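Local coordinates for antifreeze protein (PDB 3P4G) that binds ice as a hyperactive antifreeze protein, probably through ordered clathrate-like waters held on its calcium-dependent, right-handed beta-helix, at residues A[233-238]-A[254-259]; A[219-224]-A[238-243]; A[285-290]-A[306-311]. All blocks are in the same frame, centred on the assembly; numbering follows the deposited sequence. Where two conformers were deposited one is given.

Contact 1 (A[233-238]-A[254-259]); sequences GGTGND and LGTGDD. With CA (calcium ion), chain O; CA (calcium ion), chain N; CA (calcium ion), chain P.
Asp238 and Asp259 meet round one calcium ion, where the two loops pack most tightly. Asp238 OD2 binds the ion at 2.3 Å. Asp259 holds it unequally, through OD1 at 2.3 Å and OD2 at 2.8 Å, and the carbonyl oxygens of Gly234, Gly236, Leu254 and Thr256 complete the site. The ion probably offsets the repulsion among these oxygens. With CG beside its backbone N (chi1 -58°), Asp259 turns OD1 also to Asp238 N, which arrives at 2.8 Å from the anti side, some 18° off the plane of the carboxylate. Stacked coil upon coil, such glycine- and aspartate-rich loops form the calcium-binding edge of the right-handed beta-helix. Gly255 and Gly257 suit their places because a CB would collide with Gly234 O and Gly236 O respectively. Toward solvent the contact becomes sparse. Thr235 and Thr256 run alongside each other in the same direction, with Thr256 OG1 3.3 Å from Thr235 CG2; outward rows of this kind are plausible ice-facing surfaces. A water accepts from Gly236 N at 2.8 Å and also bonds Thr256 OG1. Beyond them, Asn237 OD1 takes the N-H of Asp258 at 2.9 Å in a nearly straight bond (171°).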
ATOM      1  N   GLY A 233       5.424   1.787  14.769  1.00  6.85           N
ATOM      2  CA  GLY A 233       4.035   2.240  14.953  1.00  8.06           C
ATOM      3  C   GLY A 233       3.984   3.747  14.752  1.00  7.90           C
ATOM      4  O   GLY A 233       2.921   4.281  14.339  1.00  8.51           O
ATOM      5  N   GLY A 234       5.106   4.405  15.064  1.00  8.17           N
ATOM      6  CA  GLY A 234       5.229   5.878  14.995  1.00  7.07           C
ATOM      7  C   GLY A 234       4.560   6.530  16.205  1.00  7.27           C
ATOM      8  O   GLY A 234       4.175   5.828  17.170  1.00  7.80           O
ATOM      9  N   THR A 235       4.439   7.849  16.201  1.00  7.19           N
ATOM     10  CA  THR A 235       3.667   8.529  17.271  1.00  6.82           C
ATOM     11  C   THR A 235       2.202   8.051  17.178  1.00  6.88           C
ATOM     12  O   THR A 235       1.796   7.399  16.212  1.00  8.88           O
ATOM     13  CB  THR A 235       3.770  10.048  17.210  1.00  7.15           C
ATOM     14  OG1 THR A 235       3.064  10.546  16.062  1.00  7.82           O
ATOM     15  CG2 THR A 235       5.268  10.434  17.046  1.00  6.87           C
ATOM     16  N   GLY A 236       1.419   8.412  18.159  1.00  7.80           N
ATOM     17  CA  GLY A 236       0.022   7.997  18.163  1.00  6.83           C
ATOM     18  C   GLY A 236      -0.140   6.713  18.952  1.00  6.87           C
ATOM     19  O   GLY A 236       0.837   5.989  19.294  1.00  5.87           O
ATOM     20  N   ASN A 237      -1.396   6.393  19.201  1.00  7.09           N
ATOM     21  CA  ASN A 237      -1.761   5.190  19.988  1.00  6.99           C
ATOM     22  C   ASN A 237      -2.133   4.071  19.021  1.00  6.53           C
ATOM     23  O   ASN A 237      -3.248   4.040  18.478  1.00  8.12           O
ATOM     24  CB  ASN A 237      -2.926   5.542  20.897  1.00  6.89           C
ATOM     25  CG  ASN A 237      -2.657   6.809  21.690  1.00  8.74           C
ATOM     26  OD1 ASN A 237      -1.535   7.024  22.150  1.00  8.06           O
ATOM     27  ND2 ASN A 237      -3.676   7.693  21.812  1.00  8.41           N
ATOM     28  N   ASP A 238      -1.150   3.221  18.736  1.00  5.33           N
ATOM     29  CA  ASP A 238      -1.205   2.227  17.658  1.00  5.13           C
ATOM     30  C   ASP A 238      -1.494   0.821  18.179  1.00  5.80           C
ATOM     31  O   ASP A 238      -1.235   0.509  19.325  1.00  6.93           O
ATOM     32  CB  ASP A 238       0.151   2.216  16.955  1.00  6.26           C
ATOM     33  CG  ASP A 238       0.562   3.622  16.513  1.00  5.35           C
ATOM     34  OD1 ASP A 238      -0.169   4.172  15.638  1.00  7.11           O
ATOM     35  OD2 ASP A 238       1.619   4.161  16.921  1.00  7.29           O
ATOM     36  N   LEU A 254       7.047   0.557  18.800  1.00  6.64           N
ATOM     37  CA  LEU A 254       5.681   1.070  18.784  1.00  6.75           C
ATOM     38  C   LEU A 254       5.598   2.588  18.792  1.00  6.62           C
ATOM     39  O   LEU A 254       4.534   3.155  18.479  1.00  6.66           O
ATOM     40  CB  LEU A 254       4.860   0.478  19.932  1.00  6.49           C
ATOM     41  CG  LEU A 254       4.764  -1.057  19.866  1.00  8.44           C
ATOM     42  CD1 LEU A 254       3.847  -1.666  20.984  1.00  6.65           C
ATOM     43  CD2 LEU A 254       4.328  -1.578  18.481  1.00  8.60           C
ATOM     44  N   GLY A 255       6.724   3.225  19.101  1.00  7.01           N
ATOM     45  CA  GLY A 255       6.791   4.643  19.034  1.00  7.24           C
ATOM     46  C   GLY A 255       6.204   5.309  20.293  1.00  8.99           C
ATOM     47  O   GLY A 255       5.822   4.665  21.261  1.00  7.84           O
ATOM     48  N   THR A 256       6.238   6.624  20.320  1.00  7.81           N
ATOM     49  CA  THR A 256       5.553   7.330  21.391  1.00  8.82           C
ATOM     50  C   THR A 256       4.045   6.981  21.263  1.00  7.80           C
ATOM     51  O   THR A 256       3.601   6.437  20.247  1.00  7.59           O
ATOM     52  CB  THR A 256       5.716   8.857  21.331  1.00  9.87           C
ATOM     53  OG1 THR A 256       5.008   9.394  20.205  1.00 10.67           O
ATOM     54  CG2 THR A 256       7.201   9.262  21.252  1.00 11.29           C
ATOM     55  N   GLY A 257       3.299   7.361  22.289  1.00  8.24           N
ATOM     56  CA  GLY A 257       1.879   7.032  22.415  1.00  8.15           C
ATOM     57  C   GLY A 257       1.687   5.737  23.182  1.00  8.64           C
ATOM     58  O   GLY A 257       2.642   5.006  23.459  1.00  8.39           O
ATOM     59  N   ASP A 258       0.465   5.402  23.388  1.00  7.04           N
ATOM     60  CA  ASP A 258       0.023   4.350  24.300  1.00  8.86           C
ATOM     61  C   ASP A 258      -0.232   3.112  23.474  1.00  8.71           C
ATOM     62  O   ASP A 258      -1.211   3.079  22.679  1.00 10.05           O
ATOM     63  CB  ASP A 258      -1.231   4.767  25.071  1.00  8.89           C
ATOM     64  CG  ASP A 258      -0.948   5.839  26.106  1.00 11.31           C
ATOM     65  OD1 ASP A 258       0.238   6.058  26.429  1.00 10.34           O
ATOM     66  OD2 ASP A 258      -1.849   6.513  26.650  1.00  7.36           O
ATOM     67  N   ASP A 259       0.693   2.175  23.134  1.00  6.73           N
ATOM     68  CA  ASP A 259       0.571   1.210  22.038  1.00  6.33           C
ATOM     69  C   ASP A 259       0.296  -0.200  22.501  1.00  6.38           C
ATOM     70  O   ASP A 259       0.586  -0.548  23.653  1.00  7.24           O
ATOM     71  CB  ASP A 259       1.880   1.235  21.239  1.00  6.02           C
ATOM     72  CG  ASP A 259       2.172   2.622  20.706  1.00  8.48           C
ATOM     73  OD1 ASP A 259       1.439   3.078  19.815  1.00  9.19           O
ATOM     74  OD2 ASP A 259       3.115   3.265  21.184  1.00 10.21           O
TER
HETATM   75 CA    CA O 411       2.792   4.720  18.847  1.00  3.69          CA
HETATM   76 CA    CA N 410       1.196   5.876  14.580  1.00  4.56          CA
HETATM   77 CA    CA P 412       4.561   3.672  23.026  1.00  3.51          CA
HETATM   78  O   HOH W   1       1.988   9.941  20.458  1.00  9.82           O

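Contact 2 (A[219-224]-A[238-243]); sequences DTIIIA and DIVRVQ. With CA (calcium ion), chain N; CA (calcium ion), chain M; CA (calcium ion), chain O.
Strands 220-223 and 239-242 run parallel, 4.8 Å apart and only 4° from alignment, pairing Thr220 with Ile239, Ile221 with Val240, Ile222 with Arg241 and Ile223 with Val242. Ile239, Arg241 and Gln243 give their N-H to the carbonyl oxygens of Asp219, Ile221 and Ile223, while Ile221 N and Ile223 N return bonds to Ile239 O and Arg241 O. At the calcium end this pattern is continued by a side chain: Asp219 N bonds Asp238 OD1 at 2.8 Å through the anti lone pair, and Asp219 OD2 shares a calcium ion with that same OD1. Two carboxylate oxygens let each aspartate bridge successive ions. On the buried face, branched Ile221 and Val240 touch at CB and CG2, 4.2 Å apart, as suits a narrow apolar core. On the other face, Thr220 OG1 rests 3.5 Å from Ile239 CG2. Next to them Arg241 starts with CG opposite its backbone N (chi1 175°) and then folds at its middle torsions (chi3 65°), bringing NH2 to 3.6 Å from Ile222 CD1. Ile222 CG2 lies over one face of the guanidinium, toward its rim, and the arginine's main polar partner is Glu264. The extended Gln243 lies along Ala224, its OE1 3.6 Å from Ala224 CB. Shortening Gln243 to an alanine removes CG and the amide and would probably open a gap beside Ala224 CA and CB, where OE1 now packs. Inside the coil, Ile231 of strand 230-232 packs against Ile221, Ile223, Val240 and Val242, while strands 201-204 and 260-263 continue the stacking on the two flanks.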
ATOM      1  N   ASP A 219      -2.613   4.169  14.304  1.00  5.99           N
ATOM      2  CA  ASP A 219      -2.655   3.193  13.213  1.00  4.50           C
ATOM      3  C   ASP A 219      -2.866   1.757  13.660  1.00  5.87           C
ATOM      4  O   ASP A 219      -2.518   1.393  14.800  1.00  6.10           O
ATOM      5  CB  ASP A 219      -1.301   3.260  12.510  1.00  4.81           C
ATOM      6  CG  ASP A 219      -0.954   4.687  12.083  1.00  8.38           C
ATOM      7  OD1 ASP A 219      -1.635   5.248  11.199  1.00  7.24           O
ATOM      8  OD2 ASP A 219       0.023   5.216  12.592  1.00  7.72           O
ATOM      9  N   THR A 220      -3.433   0.976  12.744  1.00  5.28           N
ATOM     10  CA  THR A 220      -3.583  -0.467  12.922  1.00  5.74           C
ATOM     11  C   THR A 220      -2.731  -1.186  11.898  1.00  6.13           C
ATOM     12  O   THR A 220      -2.919  -0.991  10.699  1.00  6.91           O
ATOM     13  CB  THR A 220      -5.051  -0.879  12.742  1.00  6.82           C
ATOM     14  OG1 THR A 220      -5.864  -0.270  13.755  1.00  9.31           O
ATOM     15  CG2 THR A 220      -5.193  -2.371  12.832  1.00  5.72           C
ATOM     16  N   ILE A 221      -1.822  -2.032  12.375  1.00  5.18           N
ATOM     17  CA  ILE A 221      -0.972  -2.856  11.471  1.00  5.55           C
ATOM     18  C   ILE A 221      -1.144  -4.300  11.829  1.00  6.06           C
ATOM     19  O   ILE A 221      -0.893  -4.680  13.002  1.00  8.06           O
ATOM     20  CB  ILE A 221       0.483  -2.421  11.674  1.00  4.85           C
ATOM     21  CG1 ILE A 221       0.684  -1.004  11.088  1.00  5.93           C
ATOM     22  CG2 ILE A 221       1.463  -3.422  11.004  1.00  5.38           C
ATOM     23  CD1 ILE A 221       1.932  -0.318  11.710  1.00  8.54           C
ATOM     24  N   ILE A 222      -1.491  -5.122  10.836  1.00  5.89           N
ATOM     25  CA  ILE A 222      -1.663  -6.549  11.032  1.00  7.25           C
ATOM     26  C   ILE A 222      -0.781  -7.299  10.014  1.00  7.30           C
ATOM     27  O   ILE A 222      -0.894  -7.074   8.783  1.00  8.82           O
ATOM     28  CB  ILE A 222      -3.088  -6.972  10.805  1.00  7.76           C
ATOM     29  CG1 ILE A 222      -4.026  -6.272  11.816  1.00  7.92           C
ATOM     30  CG2 ILE A 222      -3.228  -8.516  10.985  1.00  8.41           C
ATOM     31  CD1 ILE A 222      -5.547  -6.402  11.498  1.00 14.07           C
ATOM     32  N   ILE A 223       0.072  -8.174  10.531  1.00  5.88           N
ATOM     33  CA  ILE A 223       0.929  -9.052   9.691  1.00  7.03           C
ATOM     34  C   ILE A 223       0.484 -10.480   9.944  1.00  8.54           C
ATOM     35  O   ILE A 223       0.648 -11.010  11.071  1.00  9.03           O
ATOM     36  CB  ILE A 223       2.455  -8.907   9.979  1.00  6.64           C
ATOM     37  CG1 ILE A 223       2.923  -7.425  10.040  1.00  7.54           C
ATOM     38  CG2 ILE A 223       3.300  -9.722   8.919  1.00  8.14           C
ATOM     39  CD1 ILE A 223       2.708  -6.573   8.742  1.00  6.97           C
ATOM     40  N   ALA A 224      -0.084 -11.135   8.927  1.00  8.81           N
ATOM     41  CA  ALA A 224      -0.537 -12.558   9.091  1.00 10.68           C
ATOM     42  C   ALA A 224       0.613 -13.565   9.114  1.00 10.46           C
ATOM     43  O   ALA A 224       0.540 -14.552   9.829  1.00 10.66           O
ATOM     44  CB  ALA A 224      -1.470 -12.952   7.987  1.00 10.48           C
ATOM     45  N   ASP A 238      -1.150   3.221  18.736  1.00  5.33           N
ATOM     46  CA  ASP A 238      -1.205   2.227  17.658  1.00  5.13           C
ATOM     47  C   ASP A 238      -1.494   0.821  18.179  1.00  5.80           C
ATOM     48  O   ASP A 238      -1.235   0.509  19.325  1.00  6.93           O
ATOM     49  CB  ASP A 238       0.151   2.216  16.955  1.00  6.26           C
ATOM     50  CG  ASP A 238       0.562   3.622  16.513  1.00  5.35           C
ATOM     51  OD1 ASP A 238      -0.169   4.172  15.638  1.00  7.11           O
ATOM     52  OD2 ASP A 238       1.619   4.161  16.921  1.00  7.29           O
ATOM     53  N   ILE A 239      -1.949  -0.039  17.284  1.00  6.63           N
ATOM     54  CA  ILE A 239      -2.057  -1.462  17.613  1.00  5.94           C
ATOM     55  C   ILE A 239      -1.366  -2.266  16.489  1.00  5.71           C
ATOM     56  O   ILE A 239      -1.628  -2.028  15.279  1.00  6.43           O
ATOM     57  CB  ILE A 239      -3.515  -1.946  17.843  1.00  7.63           C
ATOM     58  CG1 ILE A 239      -3.447  -3.455  18.155  1.00  6.17           C
ATOM     59  CG2 ILE A 239      -4.438  -1.702  16.579  1.00  8.09           C
ATOM     60  CD1 ILE A 239      -4.701  -3.984  18.935  1.00  9.64           C
ATOM     61  N   VAL A 240      -0.458  -3.140  16.873  1.00  5.74           N
ATOM     62  CA  VAL A 240       0.261  -3.997  15.928  1.00  5.59           C
ATOM     63  C   VAL A 240      -0.052  -5.424  16.301  1.00  6.47           C
ATOM     64  O   VAL A 240       0.048  -5.802  17.487  1.00  6.90           O
ATOM     65  CB  VAL A 240       1.786  -3.739  15.986  1.00  5.57           C
ATOM     66  CG1 VAL A 240       2.561  -4.709  15.068  1.00  6.12           C
ATOM     67  CG2 VAL A 240       2.117  -2.259  15.564  1.00  6.57           C
ATOM     68  N   ARG A 241      -0.417  -6.229  15.308  1.00  7.29           N
ATOM     69  CA  ARG A 241      -0.651  -7.634  15.580  1.00  7.42           C
ATOM     70  C   ARG A 241       0.180  -8.454  14.577  1.00  8.16           C
ATOM     71  O   ARG A 241       0.136  -8.169  13.373  1.00  7.06           O
ATOM     72  CB  ARG A 241      -2.115  -7.974  15.428  1.00  9.10           C
ATOM     73  CG  ARG A 241      -2.447  -9.486  15.577  1.00  8.92           C
ATOM     74  CD  ARG A 241      -3.788  -9.656  16.222  1.00 17.60           C
ATOM     75  NE  ARG A 241      -4.831  -9.143  15.354  1.00 21.20           N
ATOM     76  CZ  ARG A 241      -5.361  -9.846  14.343  1.00 28.55           C
ATOM     77  NH1 ARG A 241      -4.916 -11.077  14.115  1.00 24.78           N
ATOM     78  NH2 ARG A 241      -6.318  -9.318  13.543  1.00 26.57           N
ATOM     79  N   VAL A 242       0.922  -9.421  15.093  1.00  6.81           N
ATOM     80  CA  VAL A 242       1.715 -10.347  14.241  0.50  7.03           C
ATOM     81  C   VAL A 242       1.217 -11.752  14.526  1.00  7.92           C
ATOM     82  O   VAL A 242       1.206 -12.228  15.684  1.00  8.92           O
ATOM     83  CB  VAL A 242       3.246 -10.282  14.491  0.50  7.31           C
ATOM     84  CG1 VAL A 242       4.024 -11.305  13.573  0.50  7.51           C
ATOM     85  CG2 VAL A 242       3.769  -8.853  14.336  0.50  7.46           C
ATOM     86  N   GLN A 243       0.815 -12.453  13.469  1.00  8.72           N
ATOM     87  CA  GLN A 243       0.191 -13.770  13.682  1.00 10.32           C
ATOM     88  C   GLN A 243       1.083 -14.994  13.548  1.00 11.88           C
ATOM     89  O   GLN A 243       0.665 -16.093  13.930  1.00 13.08           O
ATOM     90  CB  GLN A 243      -1.013 -13.899  12.729  1.00 10.99           C
ATOM     91  CG  GLN A 243      -2.032 -12.810  12.921  1.00 13.27           C
ATOM     92  CD  GLN A 243      -3.303 -13.108  12.180  1.00 22.32           C
ATOM     93  OE1 GLN A 243      -3.439 -12.756  11.025  1.00 20.66           O
ATOM     94  NE2 GLN A 243      -4.265 -13.747  12.858  1.00 22.55           N
TER
HETATM   95 CA    CA N 410       1.196   5.876  14.580  1.00  4.56          CA
HETATM   96 CA    CA M 409      -0.449   7.063  10.336  1.00  4.36          CA
HETATM   97 CA    CA O 411       2.792   4.720  18.847  1.00  3.69          CA

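Contact 3 (A[285-290]-A[306-311]); sequences YTKEQY and IRVSDG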
ATOM      1  N   TYR A 285       2.856 -18.126  24.588  1.00 15.85           N
ATOM      2  CA  TYR A 285       3.621 -18.553  25.764  1.00 17.41           C
ATOM      3  C   TYR A 285       2.758 -18.537  27.000  1.00 18.27           C
ATOM      4  O   TYR A 285       2.065 -17.552  27.264  1.00 16.24           O
ATOM      5  CB  TYR A 285       4.794 -17.594  25.984  1.00 15.89           C
ATOM      6  CG  TYR A 285       5.755 -17.538  24.824  1.00 16.99           C
ATOM      7  CD1 TYR A 285       5.599 -16.567  23.787  1.00 14.20           C
ATOM      8  CD2 TYR A 285       6.827 -18.444  24.754  1.00 18.22           C
ATOM      9  CE1 TYR A 285       6.500 -16.505  22.744  1.00 15.82           C
ATOM     10  CE2 TYR A 285       7.721 -18.403  23.708  1.00 17.99           C
ATOM     11  CZ  TYR A 285       7.543 -17.440  22.696  1.00 16.11           C
ATOM     12  OH  TYR A 285       8.439 -17.393  21.678  1.00 14.84           O
ATOM     13  N   THR A 286       2.790 -19.627  27.758  1.00 20.22           N
ATOM     14  CA  THR A 286       2.097 -19.656  29.046  1.00 22.43           C
ATOM     15  C   THR A 286       3.017 -19.129  30.151  1.00 20.88           C
ATOM     16  O   THR A 286       4.224 -19.022  29.935  1.00 20.10           O
ATOM     17  CB  THR A 286       1.624 -21.087  29.407  1.00 23.84           C
ATOM     18  OG1 THR A 286       2.739 -21.988  29.415  1.00 32.73           O
ATOM     19  CG2 THR A 286       0.612 -21.621  28.377  1.00 29.61           C
ATOM     20  N   LYS A 287       2.467 -18.833  31.332  1.00 20.78           N
ATOM     21  CA  LYS A 287       3.307 -18.390  32.454  1.00 21.74           C
ATOM     22  C   LYS A 287       4.537 -19.283  32.678  1.00 22.68           C
ATOM     23  O   LYS A 287       5.641 -18.786  32.888  1.00 22.25           O
ATOM     24  CB  LYS A 287       2.509 -18.312  33.752  1.00 22.57           C
ATOM     25  CG  LYS A 287       1.729 -17.077  33.895  1.00 24.56           C
ATOM     26  CD  LYS A 287       1.060 -17.054  35.247  1.00 28.24           C
ATOM     27  CE  LYS A 287       0.155 -15.833  35.396  1.00 30.26           C
ATOM     28  NZ  LYS A 287      -0.293 -15.801  36.809  1.00 33.03           N
ATOM     29  N   GLU A 288       4.321 -20.594  32.585  1.00 23.55           N
ATOM     30  CA  GLU A 288       5.359 -21.616  32.789  1.00 27.21           C
ATOM     31  C   GLU A 288       6.559 -21.401  31.878  1.00 26.58           C
ATOM     32  O   GLU A 288       7.693 -21.446  32.349  1.00 27.45           O
ATOM     33  CB  GLU A 288       4.758 -23.029  32.608  1.00 28.47           C
ATOM     34  CG  GLU A 288       5.772 -24.183  32.416  1.00 35.33           C
ATOM     35  CD  GLU A 288       6.487 -24.611  33.696  1.00 42.05           C
ATOM     36  OE1 GLU A 288       7.472 -25.389  33.584  1.00 43.21           O
ATOM     37  OE2 GLU A 288       6.087 -24.179  34.808  1.00 45.27           O
ATOM     38  N   GLN A 289       6.297 -21.147  30.587  1.00 26.29           N
ATOM     39  CA  GLN A 289       7.358 -20.855  29.612  1.00 26.00           C
ATOM     40  C   GLN A 289       8.025 -19.530  29.891  1.00 24.91           C
ATOM     41  O   GLN A 289       9.254 -19.436  29.898  1.00 25.06           O
ATOM     42  CB  GLN A 289       6.806 -20.805  28.188  1.00 25.88           C
ATOM     43  CG  GLN A 289       6.697 -22.122  27.503  1.00 31.01           C
ATOM     44  CD  GLN A 289       5.335 -22.698  27.668  1.00 33.76           C
ATOM     45  OE1 GLN A 289       5.154 -23.670  28.424  1.00 36.41           O
ATOM     46  NE2 GLN A 289       4.340 -22.096  26.979  1.00 29.04           N
ATOM     47  N   TYR A 290       7.204 -18.489  30.068  1.00 22.72           N
ATOM     48  CA  TYR A 290       7.687 -17.148  30.420  1.00 21.94           C
ATOM     49  C   TYR A 290       8.606 -17.162  31.646  1.00 22.40           C
ATOM     50  O   TYR A 290       9.671 -16.557  31.645  1.00 22.00           O
ATOM     51  CB  TYR A 290       6.484 -16.214  30.663  1.00 20.61           C
ATOM     52  CG  TYR A 290       6.836 -14.793  31.039  1.00 20.38           C
ATOM     53  CD1 TYR A 290       6.964 -14.418  32.370  1.00 19.58           C
ATOM     54  CD2 TYR A 290       7.045 -13.818  30.047  1.00 20.08           C
ATOM     55  CE1 TYR A 290       7.265 -13.101  32.730  1.00 20.55           C
ATOM     56  CE2 TYR A 290       7.352 -12.496  30.403  1.00 17.77           C
ATOM     57  CZ  TYR A 290       7.473 -12.162  31.742  1.00 17.84           C
ATOM     58  OH  TYR A 290       7.790 -10.885  32.095  1.00 22.51           O
ATOM     59  N   ILE A 306       1.985  -6.794  30.475  1.00  8.92           N
ATOM     60  CA  ILE A 306       2.369  -8.018  29.771  1.00  9.13           C
ATOM     61  C   ILE A 306       1.389  -9.115  30.122  1.00 10.60           C
ATOM     62  O   ILE A 306       1.266  -9.494  31.290  1.00 11.85           O
ATOM     63  CB  ILE A 306       3.825  -8.523  30.079  1.00  9.43           C
ATOM     64  CG1 ILE A 306       4.854  -7.410  29.851  1.00  9.53           C
ATOM     65  CG2 ILE A 306       4.153  -9.791  29.220  1.00 10.73           C
ATOM     66  CD1 ILE A 306       6.321  -7.811  30.371  1.00 11.05           C
ATOM     67  N   ARG A 307       0.665  -9.586  29.113  1.00  9.90           N
ATOM     68  CA  ARG A 307      -0.246 -10.715  29.304  1.00 11.11           C
ATOM     69  C   ARG A 307       0.326 -11.926  28.574  1.00 12.32           C
ATOM     70  O   ARG A 307       0.877 -11.785  27.496  1.00 12.52           O
ATOM     71  CB  ARG A 307      -1.658 -10.360  28.767  1.00 12.20           C
ATOM     72  CG  ARG A 307      -2.621 -11.581  28.795  1.00 13.18           C
ATOM     73  CD  ARG A 307      -4.036 -11.212  28.445  1.00 15.03           C
ATOM     74  NE  ARG A 307      -4.655 -10.296  29.426  1.00 14.06           N
ATOM     75  CZ  ARG A 307      -5.201 -10.657  30.587  1.00 17.81           C
ATOM     76  NH1 ARG A 307      -5.223 -11.934  30.974  1.00 17.03           N
ATOM     77  NH2 ARG A 307      -5.759  -9.731  31.363  1.00 17.08           N
ATOM     78  N   VAL A 308       0.215 -13.115  29.172  1.00 13.01           N
ATOM     79  CA  VAL A 308       0.624 -14.368  28.483  1.00 13.92           C
ATOM     80  C   VAL A 308      -0.615 -15.221  28.261  1.00 15.15           C
ATOM     81  O   VAL A 308      -1.728 -14.756  28.527  1.00 14.26           O
ATOM     82  CB  VAL A 308       1.786 -15.088  29.225  1.00 15.00           C
ATOM     83  CG1 VAL A 308       3.048 -14.202  29.226  1.00 15.72           C
ATOM     84  CG2 VAL A 308       1.402 -15.446  30.667  1.00 16.83           C
ATOM     85  N   SER A 309      -0.458 -16.464  27.777  1.00 15.32           N
ATOM     86  CA  SER A 309      -1.667 -17.177  27.291  1.00 17.06           C
ATOM     87  C   SER A 309      -2.661 -17.507  28.396  1.00 18.21           C
ATOM     88  O   SER A 309      -3.881 -17.628  28.148  1.00 19.01           O
ATOM     89  CB  SER A 309      -1.283 -18.463  26.559  1.00 17.52           C
ATOM     90  OG  SER A 309      -0.731 -19.374  27.488  1.00 18.31           O
ATOM     91  N   ASP A 310      -2.142 -17.695  29.608  1.00 18.23           N
ATOM     92  CA  ASP A 310      -2.960 -18.141  30.729  1.00 20.19           C
ATOM     93  C   ASP A 310      -2.906 -17.185  31.930  1.00 19.87           C
ATOM     94  O   ASP A 310      -3.105 -17.591  33.087  1.00 21.02           O
ATOM     95  CB  ASP A 310      -2.585 -19.581  31.133  1.00 19.88           C
ATOM     96  CG  ASP A 310      -1.120 -19.715  31.624  1.00 22.05           C
ATOM     97  OD1 ASP A 310      -0.300 -18.790  31.401  1.00 18.71           O
ATOM     98  OD2 ASP A 310      -0.807 -20.753  32.264  1.00 23.33           O
ATOM     99  N   GLY A 311      -2.620 -15.917  31.670  1.00 19.13           N
ATOM    100  CA  GLY A 311      -2.726 -14.919  32.758  1.00 18.15           C
ATOM    101  C   GLY A 311      -1.866 -13.691  32.554  1.00 17.11           C
ATOM    102  O   GLY A 311      -1.387 -13.462  31.469  1.00 16.40           O
TER
HETATM  103  O   HOH W   2       1.620 -21.815  32.884  1.00  7.98           O
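Tyr285, just ahead of the short helix 287-290, meets Ser309 in the turn that follows strand 305-308, at the C-terminal end of the beta-helix, where regular coils give way to helices and an antiparallel strand. Ser309 N bonds Tyr285 O at 2.8 Å, the N-H coming in 26° off the plane of the carbonyl. The turn, type I from Val308 to Gly311, brings Asp310 beneath the start of the helix, and Asp310 OD1 accepts Lys287 N at 2.8 Å through its syn side, about 17° off the plane of the carboxylate. An acidic residue suits this place, since its charge would probably be favoured by the N-terminal end of a helix. The lysine whose backbone is held there then reaches across the turn. Lys287 CB lies 3.7 Å from Asp310 OD1. Lys287 CG meets that oxygen and Val308 CG2 on the same flank, the methyl 3.6 Å away. With its later torsions all close to fully extended (chi3 -176°), the chain runs straight on and brings Lys287 CE to 4.0 Å from Gly311 CA. A glycine fits under this methylene, for a CB would collide with it. NZ continues beyond, its charge not in contact with the aspartate. Deeper in, Tyr290, its CG anti to the backbone N, swings its ring toward the strand: Tyr290 CD2 lies 4.1 Å from Val308 CG1, and Tyr290 OH approaches Ile306 CD1 at 3.8 Å. Leu282 of strand 279-282 and Val300 of helix 294-300 pack into the same apolar cluster. On the side of Glu288, which is exposed, one water accepts the N-H of Glu288 and donates to Asp310 OD2 at 2.7 Å.

Contacts 1 and 2 share Asp238 and two calcium ions, so one aspartate serves both the loop edge of the coil and the start of its strand. Their centres are 12 Å apart, and Leu254 CD2 lies 3.7 Å from Val240 CG2, carrying the core of the coil from the calcium loops into the strands. Contact 3 follows later in the chain and touches neither: its centre is about 24 Å from that of contact 1 and 20 Å from that of contact 2. It lies near the C-terminal end of the stack in which strands 220-223 and 239-242 are two successive members, and the side chain of its Ile306 lies about 10 Å from a calcium ion.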